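Local coordinates for Alpha/beta hydrolase (Pseudomonas aeruginosa PAO1, PDB 4R1D), which probably acts as a calcium-binding lipase effector of the bacterial H2 type VI secretion system, kept in check by the partner protein Tli4, at residues L133-V139 and D203-G208; G117-V121 and R141-N145; C342-V348 and P482-G486; W440-K446 and T477-L483; L324-S329 and I411-H415. All blocks are in the same frame, centred on the assembly; numbering follows the deposited sequence. Where two conformers were deposited one is given.

Contact 1: L133-V139 and D203-G208; sequences LRGWGKV and DVWCAG. With CA (calcium ion), chain C.
The calcium site and the edge strand 201-206 of the parallel sheet meet here, where Arg134 lies along the strand, directly preceding Gly135, whose positive phi ends helix 128-133 in a Schellman motif. The Arg134 chain bends at chi2 (-86°), which lays CD over the centre of the Trp205 six-membered ring, a CH-pi contact of 3.7 Å to the centroid. Beyond it the guanidinium turns one face to the Asp203 side chain, its plane 31° from the carboxylate. Because OD2 of Asp203, hydrogen-bonded to Tyr234 OH, lies well out of the guanidinium plane, its long 3.9 Å pair with Arg134 NH2 is electrostatic alone. Val204 O takes two bonds, from Arg134 NH1 (3.0 Å) and from Trp136 NE1 (3.0 Å), which reach it from opposite faces of its carbonyl plane. The backbone joins in through Cys206 N to Arg134 O at 2.8 Å, and Lys138 NZ donates to Cys206 O at 3.1 Å. Asp203 OD1 binds the calcium ion at 2.5 Å, alongside Phe202 O, Glu152 and Asp156. Since Glu152 also forms a salt bridge with Arg134, the arginine is a second-shell group whose positive charge probably offsets part of the acidic charge gathered round the metal.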
# COMPACT_ATOMS: atom_id res chain seq x y z
N LEU A 133 8.57 3.20 -19.55
CA LEU A 133 9.64 2.24 -19.34
C LEU A 133 10.42 2.55 -18.07
O LEU A 133 10.88 1.64 -17.38
CB LEU A 133 10.59 2.22 -20.54
CG LEU A 133 10.03 1.43 -21.73
CD1 LEU A 133 10.91 1.62 -22.96
CD2 LEU A 133 9.88 -0.04 -21.37
N ARG A 134 10.57 3.84 -17.78
CA ARG A 134 11.27 4.26 -16.57
C ARG A 134 10.42 4.06 -15.31
O ARG A 134 10.87 4.36 -14.21
CB ARG A 134 11.67 5.73 -16.64
CG ARG A 134 12.56 6.11 -17.81
CD ARG A 134 14.02 5.91 -17.51
NE ARG A 134 14.83 6.66 -18.47
CZ ARG A 134 15.14 7.95 -18.32
NH1 ARG A 134 14.71 8.61 -17.24
NH2 ARG A 134 15.87 8.57 -19.25
N GLY A 135 9.18 3.61 -15.49
CA GLY A 135 8.30 3.32 -14.36
C GLY A 135 7.56 4.50 -13.75
O GLY A 135 6.99 4.40 -12.65
N TRP A 136 7.52 5.62 -14.45
CA TRP A 136 6.91 6.82 -13.88
C TRP A 136 5.39 6.68 -13.72
O TRP A 136 4.78 7.47 -13.01
CB TRP A 136 7.22 8.05 -14.72
CG TRP A 136 8.67 8.46 -14.75
CD1 TRP A 136 9.77 7.70 -14.43
CD2 TRP A 136 9.17 9.74 -15.13
NE1 TRP A 136 10.92 8.44 -14.59
CE2 TRP A 136 10.58 9.70 -15.01
CE3 TRP A 136 8.56 10.92 -15.55
CZ2 TRP A 136 11.38 10.80 -15.31
CZ3 TRP A 136 9.36 12.01 -15.84
CH2 TRP A 136 10.75 11.94 -15.73
N GLY A 137 4.80 5.67 -14.37
CA GLY A 137 3.38 5.43 -14.24
C GLY A 137 3.05 4.52 -13.07
O GLY A 137 1.92 4.06 -12.93
N LYS A 138 4.05 4.25 -12.24
CA LYS A 138 3.86 3.41 -11.06
C LYS A 138 3.36 4.20 -9.86
O LYS A 138 2.90 3.61 -8.89
CB LYS A 138 5.19 2.81 -10.63
CG LYS A 138 5.72 1.70 -11.50
CD LYS A 138 7.15 1.40 -11.09
CE LYS A 138 7.82 0.43 -12.08
NZ LYS A 138 9.22 0.11 -11.65
N VAL A 139 3.48 5.52 -9.91
CA VAL A 139 3.29 6.35 -8.72
C VAL A 139 2.34 7.53 -8.92
O VAL A 139 2.07 7.93 -10.05
CB VAL A 139 4.64 6.88 -8.18
CG1 VAL A 139 5.54 5.73 -7.77
CG2 VAL A 139 5.32 7.76 -9.23
N ASP A 203 19.74 9.54 -15.40
CA ASP A 203 18.39 9.16 -15.83
C ASP A 203 17.60 8.79 -14.58
O ASP A 203 18.10 8.05 -13.73
CB ASP A 203 18.43 7.92 -16.71
CG ASP A 203 18.95 8.19 -18.12
OD1 ASP A 203 18.81 9.32 -18.62
OD2 ASP A 203 19.47 7.24 -18.73
N VAL A 204 16.37 9.29 -14.47
CA VAL A 204 15.55 8.99 -13.29
C VAL A 204 14.66 7.78 -13.54
O VAL A 204 13.85 7.79 -14.46
CB VAL A 204 14.65 10.18 -12.92
CG1 VAL A 204 13.82 9.86 -11.68
CG2 VAL A 204 15.50 11.46 -12.70
N TRP A 205 14.80 6.76 -12.69
CA TRP A 205 13.99 5.55 -12.76
C TRP A 205 13.12 5.51 -11.52
O TRP A 205 13.53 5.98 -10.46
CB TRP A 205 14.89 4.31 -12.80
CG TRP A 205 15.69 4.23 -14.05
CD1 TRP A 205 16.81 4.95 -14.36
CD2 TRP A 205 15.45 3.36 -15.18
NE1 TRP A 205 17.28 4.59 -15.60
CE2 TRP A 205 16.46 3.62 -16.13
CE3 TRP A 205 14.48 2.40 -15.47
CZ2 TRP A 205 16.53 2.95 -17.35
CZ3 TRP A 205 14.55 1.73 -16.68
CH2 TRP A 205 15.57 2.01 -17.61
N CYS A 206 11.92 4.96 -11.65
CA CYS A 206 10.93 5.05 -10.57
C CYS A 206 10.72 3.69 -9.91
O CYS A 206 10.09 2.80 -10.49
CB CYS A 206 9.61 5.55 -11.12
SG CYS A 206 8.36 5.88 -9.85
N ALA A 207 11.23 3.55 -8.69
CA ALA A 207 11.13 2.28 -7.97
C ALA A 207 9.87 2.20 -7.12
O ALA A 207 9.94 2.12 -5.90
CB ALA A 207 12.37 2.07 -7.11
N GLY A 208 8.72 2.23 -7.78
CA GLY A 208 7.47 2.01 -7.05
C GLY A 208 7.53 0.67 -6.33
O GLY A 208 8.23 -0.25 -6.76
CA CA C . 18.61 11.78 -18.71
O HOH W 1 17.29 11.15 -20.82
O HOH W 2 9.39 -0.96 -9.07
O HOH W 3 20.61 11.41 -20.39

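Contact 2: G117-V121 and R141-N145; sequences GTIDV and RSAYN
Thr118 and Asp120 of the loop 117-121 meet the first turn of helix 141-155 through two polar side chains, Arg141 and Asn145, one helical turn apart. The close part is built on Asn145, a buried residue whose OD1 accepts the backbone N-H of Asp120 at 2.9 Å. This bond is nearly straight (163°) and lies in the amide plane on a lone pair, while the same oxygen also sits 3.3 Å from Ile119 CA. Next to it the aliphatic part of Arg141 lies against the loop, with its CD 3.4 Å from Asp120 CB. The arginine starts out extended, CG opposite the backbone N, then bends at chi3 (49°), and this turn carries NE to Thr118 OG1 at 2.8 Å. The hydroxyl oxygen stands 23° out of the guanidinium plane, and a second bond to it, from Arg141 NH2 at 3.2 Å, is weak. The outer side is looser: Asp120 is exposed, its OD1 is bonded to Gly122 N, and a water bridges Asp120 O and Asn145 O. Arg141 NH2 also makes a long, weak ion pair with Glu265 of the partner chain, which packs on Thr118 as well. Inward, Asn145 ND2 bonds Trp136 O, and Ile119 leans on Ala131 and Arg132, so the loop is held between helix 128-133 and the start of helix 141-155.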
# COMPACT_ATOMS: atom_id res chain seq x y z
N GLY A 117 -0.25 3.44 -14.65
CA GLY A 117 -0.88 4.70 -14.30
C GLY A 117 -0.59 5.80 -15.31
O GLY A 117 0.25 5.65 -16.20
N THR A 118 -1.28 6.92 -15.14
CA THR A 118 -1.10 8.07 -16.02
C THR A 118 0.25 8.72 -15.75
O THR A 118 0.76 8.64 -14.64
CB THR A 118 -2.20 9.11 -15.79
OG1 THR A 118 -2.20 9.49 -14.41
CG2 THR A 118 -3.57 8.55 -16.19
N ILE A 119 0.82 9.34 -16.77
CA ILE A 119 2.15 9.95 -16.69
C ILE A 119 2.11 11.36 -17.24
O ILE A 119 1.52 11.60 -18.30
CB ILE A 119 3.18 9.15 -17.50
CG1 ILE A 119 3.34 7.74 -16.93
CG2 ILE A 119 4.54 9.88 -17.53
CD1 ILE A 119 4.30 6.84 -17.72
N ASP A 120 2.76 12.28 -16.54
CA ASP A 120 2.91 13.64 -17.03
C ASP A 120 4.39 13.85 -17.31
O ASP A 120 5.16 14.07 -16.38
CB ASP A 120 2.42 14.64 -15.99
CG ASP A 120 2.64 16.08 -16.41
OD1 ASP A 120 2.93 16.32 -17.60
OD2 ASP A 120 2.52 16.97 -15.54
N VAL A 121 4.79 13.77 -18.57
CA VAL A 121 6.20 13.90 -18.91
C VAL A 121 6.69 15.33 -18.70
O VAL A 121 7.90 15.57 -18.63
CB VAL A 121 6.50 13.42 -20.34
CG1 VAL A 121 6.12 11.95 -20.49
CG2 VAL A 121 5.77 14.29 -21.35
N ARG A 141 0.69 10.70 -9.73
CA ARG A 141 1.22 11.59 -10.75
C ARG A 141 1.57 12.99 -10.25
O ARG A 141 2.70 13.45 -10.40
CB ARG A 141 0.28 11.69 -11.95
CG ARG A 141 0.77 12.72 -12.94
CD ARG A 141 0.39 12.40 -14.35
NE ARG A 141 -1.02 12.08 -14.48
CZ ARG A 141 -2.02 12.88 -14.14
NH1 ARG A 141 -1.77 14.07 -13.61
NH2 ARG A 141 -3.27 12.49 -14.33
N SER A 142 0.60 13.68 -9.66
CA SER A 142 0.83 15.05 -9.20
C SER A 142 1.94 15.15 -8.16
O SER A 142 2.72 16.10 -8.14
CB SER A 142 -0.47 15.64 -8.63
OG SER A 142 -0.85 14.95 -7.45
N ALA A 143 2.01 14.16 -7.27
CA ALA A 143 2.98 14.20 -6.18
C ALA A 143 4.42 13.96 -6.64
O ALA A 143 5.35 14.55 -6.07
CB ALA A 143 2.62 13.20 -5.10
N TYR A 144 4.58 13.12 -7.67
CA TYR A 144 5.91 12.64 -8.04
C TYR A 144 6.39 12.89 -9.47
O TYR A 144 7.59 13.03 -9.69
CB TYR A 144 5.99 11.15 -7.78
CG TYR A 144 5.77 10.80 -6.32
CD1 TYR A 144 6.46 11.47 -5.31
CD2 TYR A 144 4.87 9.82 -5.96
CE1 TYR A 144 6.26 11.14 -3.97
CE2 TYR A 144 4.67 9.48 -4.64
CZ TYR A 144 5.36 10.14 -3.65
OH TYR A 144 5.14 9.77 -2.33
N ASN A 145 5.49 12.93 -10.45
CA ASN A 145 5.94 13.14 -11.83
C ASN A 145 6.68 14.48 -12.06
O ASN A 145 7.71 14.51 -12.75
CB ASN A 145 4.80 12.94 -12.85
CG ASN A 145 4.54 11.46 -13.18
OD1 ASN A 145 4.08 11.14 -14.27
ND2 ASN A 145 4.85 10.57 -12.25
O HOH W 4 7.41 15.39 -15.22

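Contact 3: C342-V348 and P482-G486; sequences CDAQGQV and PLETG
A type I beta turn, Asp343 to Gly346, follows strand 339-342 and packs against the loop 482-486 mainly through Leu483 and Glu484. Leu483 holds CG opposite its backbone N (chi1 -160°), and its two methyls part company: CD1 touches Cys342 SG at 3.5 Å, whereas CD2 meets Val348 CG2 at 4.1 Å, the valine and leucine side chains crossing at about a right angle. The bend of Glu484 at chi2 (66°) folds its chain over Gly346, with CD 3.4 Å from Gly346 CA. With no side chain at Gly346, which sits at positive phi (85°), the glutamate chain can lie against the backbone. Its OE1 stands 2.8 Å from Gly346 O, a pair of acceptors with no bond between them, while OE2 makes a long, weak ion pair with Lys446. Within the turn, Asp343 OD1 receives Gln347 N at 3.0 Å, met from above the carboxylate plane. Gln347 brings its amide end back toward Thr485. The two loops therefore meet through apolar methyls on one side and hydrated polar groups on the other, where a single water donates to Gly346 O at 2.9 Å and accepts from Thr485 N at 2.9 Å.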
# COMPACT_ATOMS: atom_id res chain seq x y z
N CYS A 342 -5.66 13.76 29.27
CA CYS A 342 -5.74 15.02 30.02
C CYS A 342 -7.15 15.28 30.51
O CYS A 342 -8.12 14.74 29.98
CB CYS A 342 -5.32 16.20 29.13
SG CYS A 342 -3.65 16.09 28.47
N ASP A 343 -7.27 16.14 31.53
CA ASP A 343 -8.58 16.53 32.02
C ASP A 343 -9.10 17.75 31.25
O ASP A 343 -8.44 18.24 30.33
CB ASP A 343 -8.54 16.81 33.54
CG ASP A 343 -7.64 17.98 33.91
OD1 ASP A 343 -7.39 18.87 33.08
OD2 ASP A 343 -7.19 18.02 35.08
N ALA A 344 -10.29 18.22 31.62
CA ALA A 344 -10.93 19.35 30.95
C ALA A 344 -10.07 20.61 30.92
O ALA A 344 -10.21 21.44 30.02
CB ALA A 344 -12.28 19.65 31.60
N GLN A 345 -9.17 20.77 31.89
CA GLN A 345 -8.28 21.93 31.93
C GLN A 345 -6.99 21.69 31.14
O GLN A 345 -6.10 22.55 31.12
CB GLN A 345 -7.95 22.31 33.37
CG GLN A 345 -9.12 22.84 34.18
CD GLN A 345 -10.24 21.82 34.34
OE1 GLN A 345 -10.09 20.83 35.05
NE2 GLN A 345 -11.36 22.06 33.67
N GLY A 346 -6.88 20.53 30.50
CA GLY A 346 -5.73 20.22 29.67
C GLY A 346 -4.56 19.64 30.44
O GLY A 346 -3.47 19.45 29.89
N GLN A 347 -4.77 19.36 31.72
CA GLN A 347 -3.71 18.83 32.56
C GLN A 347 -3.67 17.32 32.47
O GLN A 347 -4.71 16.66 32.51
CB GLN A 347 -3.90 19.27 34.02
CG GLN A 347 -3.83 20.77 34.21
CD GLN A 347 -2.60 21.38 33.56
OE1 GLN A 347 -2.71 22.26 32.70
NE2 GLN A 347 -1.42 20.90 33.95
N VAL A 348 -2.46 16.79 32.36
CA VAL A 348 -2.27 15.35 32.21
C VAL A 348 -2.72 14.64 33.48
O VAL A 348 -2.36 15.05 34.59
CB VAL A 348 -0.80 15.01 31.93
CG1 VAL A 348 -0.62 13.50 31.90
CG2 VAL A 348 -0.35 15.64 30.62
N PRO A 482 -1.08 21.80 20.47
CA PRO A 482 -0.15 21.12 21.38
C PRO A 482 -0.63 21.08 22.83
O PRO A 482 -1.54 21.80 23.21
CB PRO A 482 1.11 21.99 21.29
CG PRO A 482 0.58 23.35 21.04
CD PRO A 482 -0.63 23.17 20.15
N LEU A 483 0.01 20.22 23.61
CA LEU A 483 -0.30 20.05 25.02
C LEU A 483 -0.19 21.39 25.76
O LEU A 483 0.67 22.22 25.45
CB LEU A 483 0.66 19.04 25.64
CG LEU A 483 0.30 18.33 26.95
CD1 LEU A 483 -0.98 17.55 26.79
CD2 LEU A 483 1.45 17.41 27.37
N GLU A 484 -1.08 21.60 26.72
CA GLU A 484 -1.17 22.86 27.46
C GLU A 484 0.15 23.19 28.17
O GLU A 484 0.70 24.28 28.00
CB GLU A 484 -2.32 22.79 28.47
CG GLU A 484 -3.72 22.74 27.83
CD GLU A 484 -3.98 21.46 27.03
OE1 GLU A 484 -3.29 20.43 27.26
OE2 GLU A 484 -4.90 21.47 26.18
N THR A 485 0.64 22.24 28.96
CA THR A 485 1.91 22.40 29.66
C THR A 485 2.92 21.40 29.10
O THR A 485 2.79 20.19 29.31
CB THR A 485 1.75 22.15 31.18
OG1 THR A 485 0.75 23.04 31.71
CG2 THR A 485 3.07 22.39 31.91
N GLY A 486 3.92 21.91 28.39
CA GLY A 486 4.86 21.04 27.71
C GLY A 486 6.18 20.84 28.41
O GLY A 486 6.61 21.64 29.23
O HOH W 5 -0.56 19.80 29.93

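Contact 4: W440-K446 and T477-L483; sequences WRDLIWK and TIVQGPL
Ile478 sets CG1 beside its backbone N (chi1 -76°) and runs on extended, while chi2 of Trp445 turns a face of its ring toward Ile478; together these torsions lay CG1 of Ile478 over the centre of the Trp445 six-membered ring. The two residues form a non-hydrogen-bonded pair between antiparallel strands 443-446 and 477-479, the latter an edge strand of the mixed four-stranded sheet. The CH-pi contact is 3.5 Å from CG1 to the ring centroid, only 7° off the normal, and Ile478 CD1 rests on the same indole. Leu443 CD1 and Trp440 CZ3 close round the isoleucine, the latter touching Ile478 CG2 at 3.8 Å. Polar edges of this layer are tied outside the strands: Trp440 NE1 to Glu299 and Trp445 NE1 to Tyr291.

On the other face of the sheet, Ile444 CG2 packs on Val479 CG2 at 3.8 Å, and Ile444 CD1 reaches over Gly481 CA. The strands are joined by Lys446 N to Thr477 O at 2.8 Å, almost straight at 177°, by the return bond from Thr477 N to Lys446 O, and by Val479 N to Ile444 O at 3.0 Å. Beside Ile444 a water stands in for a direct bond, accepting from Ile444 N and donating to Val479 O and Asp442 O. The loop continues through a cis peptide before Pro482, and there Asp442, whose OD1 pairs with Arg333, holds it: its OD2 accepts Leu483 N at 3.0 Å, on the anti side of the carboxylate.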
# COMPACT_ATOMS: atom_id res chain seq x y z
N TRP A 440 -0.73 16.13 14.40
CA TRP A 440 -1.08 15.22 15.50
C TRP A 440 0.12 14.87 16.36
O TRP A 440 0.23 13.76 16.90
CB TRP A 440 -1.76 13.95 14.94
CG TRP A 440 -3.01 14.31 14.23
CD1 TRP A 440 -3.22 14.31 12.88
CD2 TRP A 440 -4.22 14.79 14.83
NE1 TRP A 440 -4.50 14.74 12.60
CE2 TRP A 440 -5.13 15.04 13.78
CE3 TRP A 440 -4.62 15.02 16.15
CZ2 TRP A 440 -6.42 15.52 14.02
CZ3 TRP A 440 -5.90 15.49 16.38
CH2 TRP A 440 -6.78 15.73 15.32
N ARG A 441 1.02 15.83 16.51
CA ARG A 441 2.29 15.59 17.18
C ARG A 441 2.07 15.24 18.66
O ARG A 441 2.72 14.34 19.19
CB ARG A 441 3.21 16.79 17.02
CG ARG A 441 4.60 16.58 17.59
CD ARG A 441 4.72 17.13 19.03
NE ARG A 441 6.06 16.89 19.54
CZ ARG A 441 6.74 17.68 20.36
NH1 ARG A 441 6.20 18.82 20.81
NH2 ARG A 441 7.96 17.34 20.73
N ASP A 442 1.17 15.96 19.31
CA ASP A 442 0.69 15.55 20.63
C ASP A 442 -0.67 14.96 20.42
O ASP A 442 -1.59 15.65 19.97
CB ASP A 442 0.59 16.74 21.59
CG ASP A 442 1.94 17.31 21.95
OD1 ASP A 442 2.93 16.56 21.92
OD2 ASP A 442 2.02 18.52 22.27
N LEU A 443 -0.81 13.68 20.74
CA LEU A 443 -2.07 13.01 20.55
C LEU A 443 -2.76 13.09 21.90
O LEU A 443 -2.34 12.44 22.85
CB LEU A 443 -1.83 11.56 20.14
CG LEU A 443 -2.96 10.84 19.40
CD1 LEU A 443 -4.27 10.99 20.15
CD2 LEU A 443 -3.09 11.39 18.00
N ILE A 444 -3.82 13.89 21.97
CA ILE A 444 -4.45 14.19 23.26
C ILE A 444 -5.89 13.73 23.35
O ILE A 444 -6.73 14.09 22.53
CB ILE A 444 -4.43 15.71 23.53
CG1 ILE A 444 -3.00 16.24 23.53
CG2 ILE A 444 -5.15 16.02 24.85
CD1 ILE A 444 -2.91 17.73 23.15
N TRP A 445 -6.18 12.92 24.37
CA TRP A 445 -7.55 12.57 24.70
C TRP A 445 -7.90 13.47 25.87
O TRP A 445 -7.30 13.36 26.94
CB TRP A 445 -7.63 11.13 25.20
CG TRP A 445 -7.66 10.05 24.16
CD1 TRP A 445 -6.63 9.21 23.82
CD2 TRP A 445 -8.79 9.64 23.38
NE1 TRP A 445 -7.05 8.32 22.86
CE2 TRP A 445 -8.37 8.56 22.58
CE3 TRP A 445 -10.11 10.07 23.29
CZ2 TRP A 445 -9.22 7.91 21.68
CZ3 TRP A 445 -10.96 9.43 22.40
CH2 TRP A 445 -10.51 8.37 21.60
N LYS A 446 -8.86 14.36 25.67
CA LYS A 446 -9.24 15.30 26.71
C LYS A 446 -10.62 14.95 27.24
O LYS A 446 -11.57 14.82 26.48
CB LYS A 446 -9.21 16.73 26.16
CG LYS A 446 -9.55 17.79 27.17
CD LYS A 446 -9.62 19.16 26.52
CE LYS A 446 -8.25 19.78 26.38
NZ LYS A 446 -8.34 21.25 26.15
N THR A 477 -12.09 12.87 24.45
CA THR A 477 -12.22 13.29 23.07
C THR A 477 -10.85 13.66 22.53
O THR A 477 -10.09 14.41 23.15
CB THR A 477 -13.13 14.53 22.97
OG1 THR A 477 -14.44 14.20 23.46
CG2 THR A 477 -13.23 15.01 21.52
N ILE A 478 -10.53 13.15 21.35
CA ILE A 478 -9.27 13.54 20.74
C ILE A 478 -9.35 14.99 20.28
O ILE A 478 -10.25 15.37 19.53
CB ILE A 478 -8.88 12.59 19.59
CG1 ILE A 478 -8.34 11.28 20.20
CG2 ILE A 478 -7.83 13.24 18.70
CD1 ILE A 478 -8.06 10.15 19.20
N VAL A 479 -8.41 15.80 20.76
CA VAL A 479 -8.39 17.21 20.41
C VAL A 479 -7.02 17.60 19.89
O VAL A 479 -6.00 17.03 20.28
CB VAL A 479 -8.72 18.09 21.62
CG1 VAL A 479 -10.14 17.82 22.10
CG2 VAL A 479 -7.73 17.83 22.75
N GLN A 480 -7.00 18.59 19.01
CA GLN A 480 -5.78 19.10 18.43
C GLN A 480 -4.84 19.63 19.52
O GLN A 480 -5.28 20.31 20.45
CB GLN A 480 -6.14 20.22 17.45
CG GLN A 480 -5.05 20.63 16.49
CD GLN A 480 -5.54 21.67 15.51
OE1 GLN A 480 -6.43 21.41 14.71
NE2 GLN A 480 -4.97 22.87 15.59
N GLY A 481 -3.55 19.31 19.39
CA GLY A 481 -2.53 19.84 20.28
C GLY A 481 -2.17 21.25 19.89
O GLY A 481 -2.84 21.85 19.06
N PRO A 482 -1.08 21.80 20.47
CA PRO A 482 -0.15 21.12 21.38
C PRO A 482 -0.63 21.08 22.83
O PRO A 482 -1.54 21.80 23.21
CB PRO A 482 1.11 21.99 21.29
CG PRO A 482 0.58 23.35 21.04
CD PRO A 482 -0.63 23.17 20.15
N LEU A 483 0.01 20.22 23.61
CA LEU A 483 -0.30 20.05 25.02
C LEU A 483 -0.19 21.39 25.76
O LEU A 483 0.67 22.22 25.45
CB LEU A 483 0.66 19.04 25.64
CG LEU A 483 0.30 18.33 26.95
CD1 LEU A 483 -0.98 17.55 26.79
CD2 LEU A 483 1.45 17.41 27.37
O HOH W 6 -4.16 15.33 19.35

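Contact 5: L324-S329 and I411-H415; sequences LELAPS and IANFH
The imidazole of His415 receives Glu325 O at its edge, 8° from the ring plane, and carries Ile411 O over one face, 3.2 Å above the plane and displaced toward the rim. The edge contact is a hydrogen bond from NE2 to Glu325 O, 2.9 Å long and close to straight (168°), the donor tilted from the carbonyl plane. At the neighbouring corner CE1 comes within 3.2 Å of Ala327 O, and Ser329 CB lies 3.8 Å from ND1, whose own bond goes to Tyr366. Both ring nitrogens therefore have partners, which fixes the rotation of the ring. The second flat pair is Glu325 and Phe414: carboxylate and ring planes are 29° apart, and Glu325 CD approaches Phe414 CD2 to 3.6 Å. That carboxylate is buried but satisfied, OE2 by Ser214 and OE1 by the backbone N of Asn215. In one of its two conformers, Ile411 places CG2 3.7 Å from Glu325 CG. All touching residues are buried. The contact is buried helix-to-turn packing, in which His415 of the long helix 400-421 donates to a carbonyl of the type I turn Leu324 to Ala327, at the end of helix 321-324.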
# COMPACT_ATOMS: atom_id res chain seq x y z
N LEU A 324 1.74 -0.41 9.25
CA LEU A 324 1.98 -0.39 10.68
C LEU A 324 3.39 0.05 11.01
O LEU A 324 3.65 0.56 12.10
CB LEU A 324 1.77 -1.79 11.29
CG LEU A 324 0.31 -2.14 11.57
CD1 LEU A 324 0.20 -3.60 12.00
CD2 LEU A 324 -0.29 -1.20 12.63
N GLU A 325 4.32 -0.15 10.07
CA GLU A 325 5.71 0.23 10.30
C GLU A 325 5.89 1.74 10.41
O GLU A 325 6.95 2.21 10.82
CB GLU A 325 6.63 -0.37 9.23
CG GLU A 325 6.98 -1.83 9.51
CD GLU A 325 7.53 -2.56 8.30
OE1 GLU A 325 7.79 -1.89 7.27
OE2 GLU A 325 7.69 -3.80 8.38
N LEU A 326 4.86 2.50 10.06
CA LEU A 326 4.88 3.94 10.27
C LEU A 326 4.67 4.31 11.74
O LEU A 326 4.87 5.45 12.14
CB LEU A 326 3.80 4.61 9.42
CG LEU A 326 3.57 6.12 9.60
CD1 LEU A 326 4.82 6.89 9.18
CD2 LEU A 326 2.35 6.60 8.82
N ALA A 327 4.26 3.34 12.55
CA ALA A 327 3.98 3.62 13.96
C ALA A 327 5.25 4.10 14.67
O ALA A 327 6.35 3.66 14.32
CB ALA A 327 3.43 2.40 14.64
N PRO A 328 5.12 5.02 15.64
CA PRO A 328 6.33 5.47 16.36
C PRO A 328 7.14 4.31 16.95
O PRO A 328 6.58 3.37 17.51
CB PRO A 328 5.76 6.37 17.47
CG PRO A 328 4.53 6.97 16.86
CD PRO A 328 3.93 5.81 16.01
N SER A 329 8.46 4.38 16.82
CA SER A 329 9.35 3.37 17.37
C SER A 329 9.59 3.63 18.86
O SER A 329 9.05 4.58 19.41
CB SER A 329 10.69 3.42 16.64
OG SER A 329 11.34 4.65 16.90
N ILE A 411 7.14 -5.52 13.58
CA ILE A 411 7.55 -4.13 13.37
C ILE A 411 8.53 -3.68 14.45
O ILE A 411 9.47 -2.95 14.14
CB ILE A 411 6.36 -3.12 13.24
CG1 ILE A 411 5.80 -2.72 14.61
CG2 ILE A 411 5.29 -3.64 12.29
CD1 ILE A 411 4.97 -1.45 14.58
N ALA A 412 8.34 -4.10 15.70
CA ALA A 412 9.27 -3.73 16.77
C ALA A 412 10.67 -4.20 16.41
O ALA A 412 11.66 -3.49 16.62
CB ALA A 412 8.83 -4.32 18.11
N ASN A 413 10.75 -5.40 15.84
CA ASN A 413 12.03 -5.97 15.48
C ASN A 413 12.66 -5.21 14.30
O ASN A 413 13.84 -4.90 14.30
CB ASN A 413 11.88 -7.47 15.17
CG ASN A 413 13.20 -8.14 14.83
OD1 ASN A 413 14.15 -8.10 15.62
ND2 ASN A 413 13.27 -8.76 13.66
N PHE A 414 11.84 -4.90 13.30
CA PHE A 414 12.31 -4.12 12.15
C PHE A 414 12.76 -2.72 12.58
O PHE A 414 13.83 -2.27 12.19
CB PHE A 414 11.21 -4.04 11.10
CG PHE A 414 11.57 -3.21 9.88
CD1 PHE A 414 12.58 -3.62 9.03
CD2 PHE A 414 10.88 -2.05 9.59
CE1 PHE A 414 12.91 -2.88 7.90
CE2 PHE A 414 11.20 -1.29 8.46
CZ PHE A 414 12.22 -1.71 7.61
N HIS A 415 11.94 -2.05 13.38
CA HIS A 415 12.30 -0.74 13.94
C HIS A 415 13.65 -0.79 14.64
O HIS A 415 14.48 0.09 14.45
CB HIS A 415 11.26 -0.29 14.95
CG HIS A 415 10.00 0.21 14.34
ND1 HIS A 415 8.86 0.44 15.07
CD2 HIS A 415 9.70 0.54 13.06
CE1 HIS A 415 7.90 0.88 14.27
NE2 HIS A 415 8.39 0.95 13.04

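How the contacts relate
Contacts 1 and 2 form one neighbourhood, centres about 10 Å apart, their segments alternating along the chain: Gly137 O bonds Gly117 N. Contact 1 ties the loop after helix 128-133 to edge strand 201-206 of the parallel sheet, beside the calcium ion; contact 2 joins loop 117-121 to helix 141-155. Both close before the others open. Contacts 3 and 4, centres about 9 Å apart, share Pro482 and Leu483 and belong to the mixed sheet; contacts 1 and 3 have centres about 46 Å apart. Contact 5 alternates with contact 3, closes before contact 4 opens, and lies at intermediate distance from both groups. The calcium-side region and the mixed sheet are thus built from separate parts of the chain.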